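Local coordinates for protein 8-demethyl-8-aminoriboflavin-5'-phosphate synthase (PDB 5MLD) that makes 8-demethyl-8-aminoriboflavin-5'-phosphate from FMN, replacing the C-8 methyl group with an amino group taken from glutamate on the way to the antibiotic roseoflavin, at residues Gly23-Asp26 and Lys27-Leu31; Glu40-Val44 and Ile45-Ile49; Tyr154-Pro157 and Pro158-Ala162. All coordinates share one frame; numbering follows the deposited sequence.

In the fold
Along the chain the three contacts follow in series, none nesting in or crossing another. Contact 1 (23-31) spans successive turns of helix 20-34, the crossover between parallel strands 4-9 and 38-43, and closes no loop. Contact 2 (40-49) covers most of strand 38-43 and the turn that leaves it near the flavin site; V41 packs on I25 and V29 of contact 1. Much later, contact 3 (154-162) closes the short loop between the weakly bonded strand at about 154-155 and strand 161-164, both paired with strand 125-132. L24 of contact 1 reaches the backbone of A162. Contacts 2 and 3 remain about 12 Å apart at their nearest atoms, joined through the same flavodoxin-like sheet.

Contact 1: Gly23-Asp26 and Lys27-Leu31; sequences GLID and KAVPL
The base of the K27 side chain rests on the preceding turn of the helix, its CB and CG against backbone carbonyls. Its CB is 3.5 Å from the O of L24, and its CG is 3.5 Å from the O of G23. A bend at chi2 (-77°) carries the outer chain away from the segment to NZ, which is hydrogen-bonded to the O of D180. The amide of K27 is shared less firmly, with weak bonds to the carbonyls of both G23 and L24. Regular helical bonding follows: A28 N donates to L24 O, and V29 N meets I25 O at 3.0 Å.

This is the crossover helix of a beta-alpha-beta unit in the flavodoxin-like fold, running from strand 4-9 to strand 38-43. Its inner side is apolar: I25 and V29 both pack on I7 and V41, while L24 and A28 reach strand 125-132. Across one turn, CG2 of I25 and CG2 of V29 meet at 3.9 Å, with the two branched side chains crossing obliquely. In V29 this methyl stands beside the backbone N, which also brings it within 3.3 Å of the carbonyl O of I25.

D26 lies on the exposed side. Its CG stands beside the backbone N (chi1 -71°), from where OD1 takes a hydrogen bond from NE2 of Q22 in the preceding turn. The carbonyl of D26 faces P30, which has no N-H to offer; instead the ring carbon CD of P30 lies 3.1 Å from the O of D26. The missing bond coincides with a kink at P30. K27 and L31 turn to helix 183-205, touching N186 in the case of K27, and R190 and V193 in the case of L31.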
ATOM      1  N   GLY A  23     -15.506  10.844  17.144  1.00 18.21           N
ATOM      2  CA  GLY A  23     -15.066  12.194  17.458  1.00 21.05           C
ATOM      3  C   GLY A  23     -14.811  13.039  16.222  1.00 20.51           C
ATOM      4  O   GLY A  23     -15.165  14.216  16.185  1.00 17.93           O
ATOM      5  N   LEU A  24     -14.204  12.448  15.187  1.00 18.52           N
ATOM      6  CA  LEU A  24     -14.007  13.188  13.940  1.00 15.95           C
ATOM      7  C   LEU A  24     -15.342  13.473  13.247  1.00 16.59           C
ATOM      8  O   LEU A  24     -15.544  14.568  12.699  1.00 17.77           O
ATOM      9  CB  LEU A  24     -13.064  12.416  13.006  1.00 18.36           C
ATOM     10  CG  LEU A  24     -11.592  12.377  13.423  1.00 16.46           C
ATOM     11  CD1 LEU A  24     -11.323  11.187  14.365  1.00 20.09           C
ATOM     12  CD2 LEU A  24     -10.676  12.375  12.211  1.00 17.82           C
ATOM     13  N   ILE A  25     -16.256  12.504  13.266  1.00 14.34           N
ATOM     14  CA  ILE A  25     -17.590  12.681  12.691  1.00 17.08           C
ATOM     15  C   ILE A  25     -18.313  13.825  13.386  1.00 18.20           C
ATOM     16  O   ILE A  25     -18.951  14.672  12.737  1.00 16.96           O
ATOM     17  CB  ILE A  25     -18.390  11.370  12.785  1.00 14.79           C
ATOM     18  CG1 ILE A  25     -17.663  10.225  12.064  1.00 17.21           C
ATOM     19  CG2 ILE A  25     -19.821  11.552  12.264  1.00 18.39           C
ATOM     20  CD1 ILE A  25     -18.422   8.902  12.104  1.00 15.86           C
ATOM     21  N   ASP A  26     -18.204  13.881  14.713  1.00 16.05           N
ATOM     22  CA  ASP A  26     -18.886  14.930  15.464  1.00 17.84           C
ATOM     23  C   ASP A  26     -18.386  16.325  15.092  1.00 16.93           C
ATOM     24  O   ASP A  26     -19.144  17.293  15.216  1.00 21.29           O
ATOM     25  CB  ASP A  26     -18.736  14.673  16.967  1.00 21.02           C
ATOM     26  CG  ASP A  26     -19.565  13.473  17.438  1.00 25.01           C
ATOM     27  OD1 ASP A  26     -20.553  13.098  16.752  1.00 25.08           O
ATOM     28  OD2 ASP A  26     -19.242  12.910  18.505  1.00 29.82           O
ATOM     29  N   LYS A  27     -17.131  16.459  14.652  1.00 15.23           N
ATOM     30  CA  LYS A  27     -16.659  17.751  14.142  1.00 22.56           C
ATOM     31  C   LYS A  27     -17.194  18.038  12.740  1.00 19.45           C
ATOM     32  O   LYS A  27     -17.535  19.190  12.421  1.00 21.19           O
ATOM     33  CB  LYS A  27     -15.130  17.804  14.092  1.00 18.86           C
ATOM     34  CG  LYS A  27     -14.381  17.563  15.405  1.00 25.47           C
ATOM     35  CD  LYS A  27     -14.428  18.780  16.280  1.00 27.48           C
ATOM     36  CE  LYS A  27     -13.277  18.763  17.283  1.00 27.00           C
ATOM     37  NZ  LYS A  27     -13.517  19.739  18.349  1.00 29.61           N
ATOM     38  N   ALA A  28     -17.238  17.013  11.884  1.00 16.64           N
ATOM     39  CA  ALA A  28     -17.603  17.218  10.483  1.00 18.73           C
ATOM     40  C   ALA A  28     -19.081  17.559  10.318  1.00 20.44           C
ATOM     41  O   ALA A  28     -19.449  18.331   9.422  1.00 18.56           O
ATOM     42  CB  ALA A  28     -17.270  15.970   9.676  1.00 19.01           C
ATOM     43  N   VAL A  29     -19.951  16.954  11.127  1.00 16.56           N
ATOM     44  CA  VAL A  29     -21.394  17.118  10.910  1.00 19.02           C
ATOM     45  C   VAL A  29     -21.824  18.583  10.973  1.00 19.19           C
ATOM     46  O   VAL A  29     -22.470  19.053  10.019  1.00 21.38           O
ATOM     47  CB  VAL A  29     -22.182  16.219  11.882  1.00 18.68           C
ATOM     48  CG1 VAL A  29     -23.659  16.636  11.939  1.00 21.68           C
ATOM     49  CG2 VAL A  29     -22.008  14.730  11.500  1.00 17.00           C
ATOM     50  N   PRO A  30     -21.521  19.352  12.031  1.00 19.18           N
ATOM     51  CA  PRO A  30     -21.979  20.758  12.031  1.00 20.17           C
ATOM     52  C   PRO A  30     -21.351  21.585  10.930  1.00 22.71           C
ATOM     53  O   PRO A  30     -21.979  22.545  10.462  1.00 20.79           O
ATOM     54  CB  PRO A  30     -21.585  21.284  13.419  1.00 21.93           C
ATOM     55  CG  PRO A  30     -20.533  20.353  13.896  1.00 23.81           C
ATOM     56  CD  PRO A  30     -20.851  19.011  13.296  1.00 22.07           C
ATOM     57  N   LEU A  31     -20.137  21.244  10.491  1.00 21.22           N
ATOM     58  CA  LEU A  31     -19.537  21.977   9.381  1.00 19.81           C
ATOM     59  C   LEU A  31     -20.299  21.729   8.081  1.00 22.05           C
ATOM     60  O   LEU A  31     -20.548  22.669   7.314  1.00 21.60           O
ATOM     61  CB  LEU A  31     -18.065  21.602   9.223  1.00 18.80           C
ATOM     62  CG  LEU A  31     -17.146  21.957  10.388  1.00 19.12           C
ATOM     63  CD1 LEU A  31     -15.790  21.318  10.145  1.00 21.05           C
ATOM     64  CD2 LEU A  31     -17.018  23.470  10.569  1.00 22.84           C
TER

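Contact 2: Glu40-Val44 and Ile45-Ile49; sequences EVVRV and IDHDI
The imidazole of H47 turns one edge to the backbone at the end of the strand: its CD2 is 3.4 Å from the O of R43. The carbonyl O of V44 also lies near the ring plane, while V42 CG1 approaches obliquely, 4.0 Å from CD2 of H47. Water 1 sits at the edge in the plane, 3.0 Å from NE2 of H47, and accepts a bond from the N of R43. ND1 is hydrogen-bonded to OE1 of E71, so both ring nitrogens have partners, and the ring of W74 packs against the imidazole at about 35°.

The segment is the C-terminal end of a parallel strand in a flavodoxin-like sheet, where strand 38-43 runs into a short 3-10 turn close to the flavin. Two backbone bonds shape the turn, D46 N to R43 O and H47 N to V44 O.

The stem of R43, extended with CG anti to its backbone N (chi1 -176°), runs beside the carboxylate of D46, CB of R43 lying 3.6 Å from OD2 of D46, before the chain bends at chi3. Its guanidinium and the carboxylate of D46 are turned 29° apart without their charged atoms touching: NE of R43 stays 4.6 Å from OD2 of D46. NH1 instead binds the carbonyls of R13 and S17, and OD2 of D46 is hydrogen-bonded to S15. The pair thus grips the loop carrying the FMN-binding residues T11, R13 and S19, with the side chain of R43 about 7 Å from the bound aminoflavin, consistent with a second-shell place. About a quarter-turn round the arginine chain from the carboxylate, CG2 of I45 rests 4.0 Å from CG of R43.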
ATOM      1  N   GLU A  40     -26.246  12.637   7.329  1.00 22.33           N
ATOM      2  CA  GLU A  40     -26.762  11.457   8.004  1.00 20.61           C
ATOM      3  C   GLU A  40     -25.574  10.597   8.387  1.00 20.07           C
ATOM      4  O   GLU A  40     -24.694  10.373   7.552  1.00 20.22           O
ATOM      5  CB  GLU A  40     -27.700  10.671   7.096  1.00 23.44           C
ATOM      6  CG  GLU A  40     -28.249   9.418   7.735  1.00 22.69           C
ATOM      7  CD  GLU A  40     -29.366   8.818   6.912  1.00 36.16           C
ATOM      8  OE1 GLU A  40     -29.472   9.162   5.706  1.00 32.43           O
ATOM      9  OE2 GLU A  40     -30.138   8.011   7.476  1.00 38.65           O
ATOM     10  N   VAL A  41     -25.541  10.119   9.629  1.00 15.25           N
ATOM     11  CA  VAL A  41     -24.478   9.229  10.093  1.00 17.38           C
ATOM     12  C   VAL A  41     -25.084   7.846  10.259  1.00 17.85           C
ATOM     13  O   VAL A  41     -26.123   7.693  10.911  1.00 18.44           O
ATOM     14  CB  VAL A  41     -23.856   9.708  11.421  1.00 16.91           C
ATOM     15  CG1 VAL A  41     -22.726   8.749  11.855  1.00 16.41           C
ATOM     16  CG2 VAL A  41     -23.342  11.126  11.327  1.00 17.11           C
ATOM     17  N   VAL A  42     -24.441   6.840   9.678  1.00 18.01           N
ATOM     18  CA  VAL A  42     -24.848   5.447   9.832  1.00 16.62           C
ATOM     19  C   VAL A  42     -23.663   4.690  10.402  1.00 18.41           C
ATOM     20  O   VAL A  42     -22.548   4.814   9.886  1.00 15.46           O
ATOM     21  CB  VAL A  42     -25.293   4.840   8.491  1.00 18.11           C
ATOM     22  CG1 VAL A  42     -25.435   3.339   8.603  1.00 18.92           C
ATOM     23  CG2 VAL A  42     -26.617   5.471   8.053  1.00 20.59           C
ATOM     24  N   ARG A  43     -23.884   3.944  11.488  1.00 15.01           N
ATOM     25  CA  ARG A  43     -22.827   3.076  12.016  1.00 16.20           C
ATOM     26  C   ARG A  43     -23.107   1.690  11.466  1.00 16.58           C
ATOM     27  O   ARG A  43     -24.041   1.019  11.907  1.00 17.46           O
ATOM     28  CB  ARG A  43     -22.765   3.059  13.541  1.00 16.18           C
ATOM     29  CG  ARG A  43     -21.586   2.212  13.986  1.00 15.71           C
ATOM     30  CD  ARG A  43     -21.470   2.134  15.525  1.00 15.78           C
ATOM     31  NE  ARG A  43     -21.281   3.448  16.146  1.00 14.69           N
ATOM     32  CZ  ARG A  43     -20.899   3.620  17.408  1.00 20.78           C
ATOM     33  NH1 ARG A  43     -20.644   2.563  18.159  1.00 17.12           N
ATOM     34  NH2 ARG A  43     -20.750   4.839  17.920  1.00 17.77           N
ATOM     35  N   VAL A  44     -22.320   1.285  10.464  1.00 16.28           N
ATOM     36  CA  VAL A  44     -22.724   0.177   9.615  1.00 16.53           C
ATOM     37  C   VAL A  44     -22.758  -1.138  10.389  1.00 16.46           C
ATOM     38  O   VAL A  44     -23.576  -2.011  10.082  1.00 18.69           O
ATOM     39  CB  VAL A  44     -21.806   0.090   8.375  1.00 21.94           C
ATOM     40  CG1 VAL A  44     -21.836   1.403   7.597  1.00 19.34           C
ATOM     41  CG2 VAL A  44     -20.388  -0.216   8.781  1.00 19.76           C
ATOM     42  N   ILE A  45     -21.913  -1.288  11.415  1.00 17.09           N
ATOM     43  CA  ILE A  45     -21.881  -2.533  12.182  1.00 19.52           C
ATOM     44  C   ILE A  45     -23.173  -2.746  12.964  1.00 20.60           C
ATOM     45  O   ILE A  45     -23.466  -3.877  13.379  1.00 19.74           O
ATOM     46  CB  ILE A  45     -20.649  -2.566  13.119  1.00 17.81           C
ATOM     47  CG1 ILE A  45     -20.334  -3.993  13.571  1.00 18.44           C
ATOM     48  CG2 ILE A  45     -20.830  -1.674  14.349  1.00 15.23           C
ATOM     49  CD1 ILE A  45     -19.737  -4.847  12.504  1.00 19.74           C
ATOM     50  N   ASP A  46     -23.965  -1.694  13.184  1.00 15.43           N
ATOM     51  CA  ASP A  46     -25.245  -1.877  13.862  1.00 18.53           C
ATOM     52  C   ASP A  46     -26.244  -2.622  13.007  1.00 20.47           C
ATOM     53  O   ASP A  46     -27.276  -3.064  13.523  1.00 22.00           O
ATOM     54  CB  ASP A  46     -25.893  -0.542  14.221  1.00 13.99           C
ATOM     55  CG  ASP A  46     -25.121   0.233  15.268  1.00 20.08           C
ATOM     56  OD1 ASP A  46     -24.262  -0.357  15.959  1.00 20.35           O
ATOM     57  OD2 ASP A  46     -25.378   1.445  15.385  1.00 20.25           O
ATOM     58  N   HIS A  47     -25.975  -2.736  11.719  1.00 16.35           N
ATOM     59  CA  HIS A  47     -26.936  -3.231  10.753  1.00 19.90           C
ATOM     60  C   HIS A  47     -26.525  -4.588  10.210  1.00 19.17           C
ATOM     61  O   HIS A  47     -25.337  -4.899  10.090  1.00 22.73           O
ATOM     62  CB  HIS A  47     -27.079  -2.223   9.620  1.00 21.13           C
ATOM     63  CG  HIS A  47     -27.621  -0.917  10.084  1.00 21.65           C
ATOM     64  ND1 HIS A  47     -28.972  -0.691  10.237  1.00 23.72           N
ATOM     65  CD2 HIS A  47     -26.996   0.209  10.505  1.00 22.78           C
ATOM     66  CE1 HIS A  47     -29.158   0.532  10.707  1.00 27.05           C
ATOM     67  NE2 HIS A  47     -27.976   1.100  10.868  1.00 26.27           N
ATOM     68  N   ASP A  48     -27.535  -5.385   9.867  1.00 20.42           N
ATOM     69  CA  ASP A  48     -27.331  -6.754   9.416  1.00 19.91           C
ATOM     70  C   ASP A  48     -27.019  -6.729   7.925  1.00 21.25           C
ATOM     71  O   ASP A  48     -27.921  -6.645   7.093  1.00 24.46           O
ATOM     72  CB  ASP A  48     -28.571  -7.582   9.731  1.00 22.08           C
ATOM     73  CG  ASP A  48     -28.441  -9.019   9.302  1.00 25.12           C
ATOM     74  OD1 ASP A  48     -27.304  -9.531   9.221  1.00 24.53           O
ATOM     75  OD2 ASP A  48     -29.491  -9.637   9.035  1.00 30.88           O
ATOM     76  N   ILE A  49     -25.733  -6.827   7.585  1.00 18.82           N
ATOM     77  CA  ILE A  49     -25.267  -6.808   6.199  1.00 18.23           C
ATOM     78  C   ILE A  49     -24.543  -8.120   5.929  1.00 21.12           C
ATOM     79  O   ILE A  49     -23.493  -8.379   6.524  1.00 23.47           O
ATOM     80  CB  ILE A  49     -24.324  -5.622   5.935  1.00 21.67           C
ATOM     81  CG1 ILE A  49     -24.972  -4.279   6.299  1.00 25.32           C
ATOM     82  CG2 ILE A  49     -23.804  -5.659   4.495  1.00 22.30           C
ATOM     83  CD1 ILE A  49     -26.212  -3.950   5.542  1.00 26.42           C
TER
HETATM   84  O   HOH W   1     -26.782   3.577  12.175  1.00 27.49           O

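Contact 3: Tyr154-Pro157 and Pro158-Ala162; sequences YSVP and PNAAA
The ring of P157 leans on the two residues that carry the chain through the loop, P158 and A160. Starting at CB, the first neighbour is the CD of P158 at 3.4 Å, a tighter approach than usual between carbons, where CD of the second proline crowds the residue before it. Further out, CG of P157 comes within 3.9 Å of CB of A160. CD, where the ring returns to the backbone N, approaches the same methyl group to 3.7 Å. A160 CB therefore lies against the CG-CD edge of the pyrrolidine ring.

That methyl group has further neighbours. The CG1 of V156, placed anti to the backbone N (chi1 -174°), meets A160 CB at 3.5 Å, and the carbonyl O of P157 is 3.3 Å from it. V156 and P157 thus both close on one small side chain at the inside of the loop. N159 adopts a left-handed backbone conformation (phi 52°), consistent with the change of direction that brings CB of A160 toward V156 and P157.

No direct hydrogen bond closes this loop. Water 2 does so instead, donating to the O of P157 at 2.9 Å and accepting from the N of A160 at 3.0 Å. The amide of N159 lies in the tetramer interface, where OD1 bonds to the hydroxyl of Y123 and ND2 to the backbone O of R151, both of the third subunit.

The short loop interrupts the strand line beside strand 125-132 of the flavodoxin-like sheet, with which both the short, weakly bonded strand at about 154-155 and strand 161-164 pair in parallel. Beside it, P157 packs on V126 of that strand and on T196 of helix 183-205, whereas V156 packs on L146 of helix 138-152.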
ATOM      1  N   TYR A 154     -16.800   8.167  -8.061  1.00 18.92           N
ATOM      2  CA  TYR A 154     -16.602   9.294  -7.159  1.00 17.67           C
ATOM      3  C   TYR A 154     -15.459  10.187  -7.615  1.00 19.70           C
ATOM      4  O   TYR A 154     -14.422   9.712  -8.083  1.00 21.37           O
ATOM      5  CB  TYR A 154     -16.320   8.802  -5.729  1.00 18.44           C
ATOM      6  CG  TYR A 154     -17.548   8.253  -5.051  1.00 18.46           C
ATOM      7  CD1 TYR A 154     -18.416   9.096  -4.366  1.00 15.69           C
ATOM      8  CD2 TYR A 154     -17.834   6.889  -5.088  1.00 17.29           C
ATOM      9  CE1 TYR A 154     -19.554   8.604  -3.758  1.00 16.48           C
ATOM     10  CE2 TYR A 154     -18.973   6.387  -4.478  1.00 16.18           C
ATOM     11  CZ  TYR A 154     -19.830   7.260  -3.818  1.00 15.59           C
ATOM     12  OH  TYR A 154     -20.968   6.779  -3.216  1.00 19.79           O
ATOM     13  N   SER A 155     -15.650  11.491  -7.451  1.00 17.71           N
ATOM     14  CA  SER A 155     -14.585  12.471  -7.613  1.00 17.38           C
ATOM     15  C   SER A 155     -14.039  12.846  -6.245  1.00 19.15           C
ATOM     16  O   SER A 155     -14.783  12.911  -5.259  1.00 18.15           O
ATOM     17  CB  SER A 155     -15.090  13.731  -8.319  1.00 19.35           C
ATOM     18  OG  SER A 155     -15.581  13.411  -9.606  1.00 19.84           O
ATOM     19  N   VAL A 156     -12.740  13.104  -6.188  1.00 20.08           N
ATOM     20  CA  VAL A 156     -12.059  13.380  -4.934  1.00 18.53           C
ATOM     21  C   VAL A 156     -11.462  14.777  -5.032  1.00 15.56           C
ATOM     22  O   VAL A 156     -10.612  15.026  -5.893  1.00 18.93           O
ATOM     23  CB  VAL A 156     -10.974  12.332  -4.641  1.00 18.83           C
ATOM     24  CG1 VAL A 156     -10.374  12.546  -3.243  1.00 20.83           C
ATOM     25  CG2 VAL A 156     -11.576  10.936  -4.754  1.00 20.58           C
ATOM     26  N   PRO A 157     -11.870  15.711  -4.180  1.00 18.60           N
ATOM     27  CA  PRO A 157     -11.269  17.037  -4.174  1.00 18.70           C
ATOM     28  C   PRO A 157      -9.899  16.982  -3.525  1.00 17.65           C
ATOM     29  O   PRO A 157      -9.517  15.934  -2.980  1.00 18.49           O
ATOM     30  CB  PRO A 157     -12.257  17.860  -3.331  1.00 19.37           C
ATOM     31  CG  PRO A 157     -12.837  16.860  -2.376  1.00 19.25           C
ATOM     32  CD  PRO A 157     -12.811  15.513  -3.060  1.00 16.46           C
ATOM     33  N   PRO A 158      -9.124  18.062  -3.567  1.00 20.45           N
ATOM     34  CA  PRO A 158      -7.878  18.090  -2.796  1.00 17.78           C
ATOM     35  C   PRO A 158      -8.166  18.078  -1.310  1.00 16.34           C
ATOM     36  O   PRO A 158      -9.227  18.517  -0.853  1.00 17.43           O
ATOM     37  CB  PRO A 158      -7.229  19.416  -3.201  1.00 19.24           C
ATOM     38  CG  PRO A 158      -8.383  20.266  -3.610  1.00 20.29           C
ATOM     39  CD  PRO A 158      -9.330  19.325  -4.300  1.00 19.37           C
ATOM     40  N   ASN A 159      -7.200  17.549  -0.559  1.00 18.37           N
ATOM     41  CA  ASN A 159      -7.260  17.511   0.897  1.00 17.56           C
ATOM     42  C   ASN A 159      -8.573  16.887   1.369  1.00 16.18           C
ATOM     43  O   ASN A 159      -9.258  17.392   2.259  1.00 20.20           O
ATOM     44  CB  ASN A 159      -7.040  18.914   1.461  1.00 17.37           C
ATOM     45  CG  ASN A 159      -5.711  19.513   0.997  1.00 24.25           C
ATOM     46  OD1 ASN A 159      -5.682  20.475   0.242  1.00 20.37           O
ATOM     47  ND2 ASN A 159      -4.604  18.909   1.424  1.00 19.46           N
ATOM     48  N   ALA A 160      -8.927  15.769   0.742  1.00 19.25           N
ATOM     49  CA  ALA A 160     -10.197  15.111   0.997  1.00 20.85           C
ATOM     50  C   ALA A 160     -10.153  14.114   2.147  1.00 19.13           C
ATOM     51  O   ALA A 160     -11.197  13.542   2.464  1.00 17.78           O
ATOM     52  CB  ALA A 160     -10.670  14.383  -0.257  1.00 19.54           C
ATOM     53  N   ALA A 161      -8.988  13.873   2.760  1.00 19.82           N
ATOM     54  CA  ALA A 161      -8.844  12.871   3.816  1.00 23.63           C
ATOM     55  C   ALA A 161      -8.326  13.533   5.085  1.00 20.85           C
ATOM     56  O   ALA A 161      -7.211  14.070   5.091  1.00 24.97           O
ATOM     57  CB  ALA A 161      -7.892  11.758   3.379  1.00 22.60           C
ATOM     58  N   ALA A 162      -9.128  13.493   6.155  1.00 19.79           N
ATOM     59  CA  ALA A 162      -8.750  14.022   7.459  1.00 17.60           C
ATOM     60  C   ALA A 162      -8.630  12.880   8.462  1.00 16.75           C
ATOM     61  O   ALA A 162      -9.376  11.903   8.388  1.00 18.49           O
ATOM     62  CB  ALA A 162      -9.775  15.034   7.960  1.00 20.19           C
TER
HETATM   63  O   HOH W   2      -7.280  14.725  -1.485  1.00 28.39           O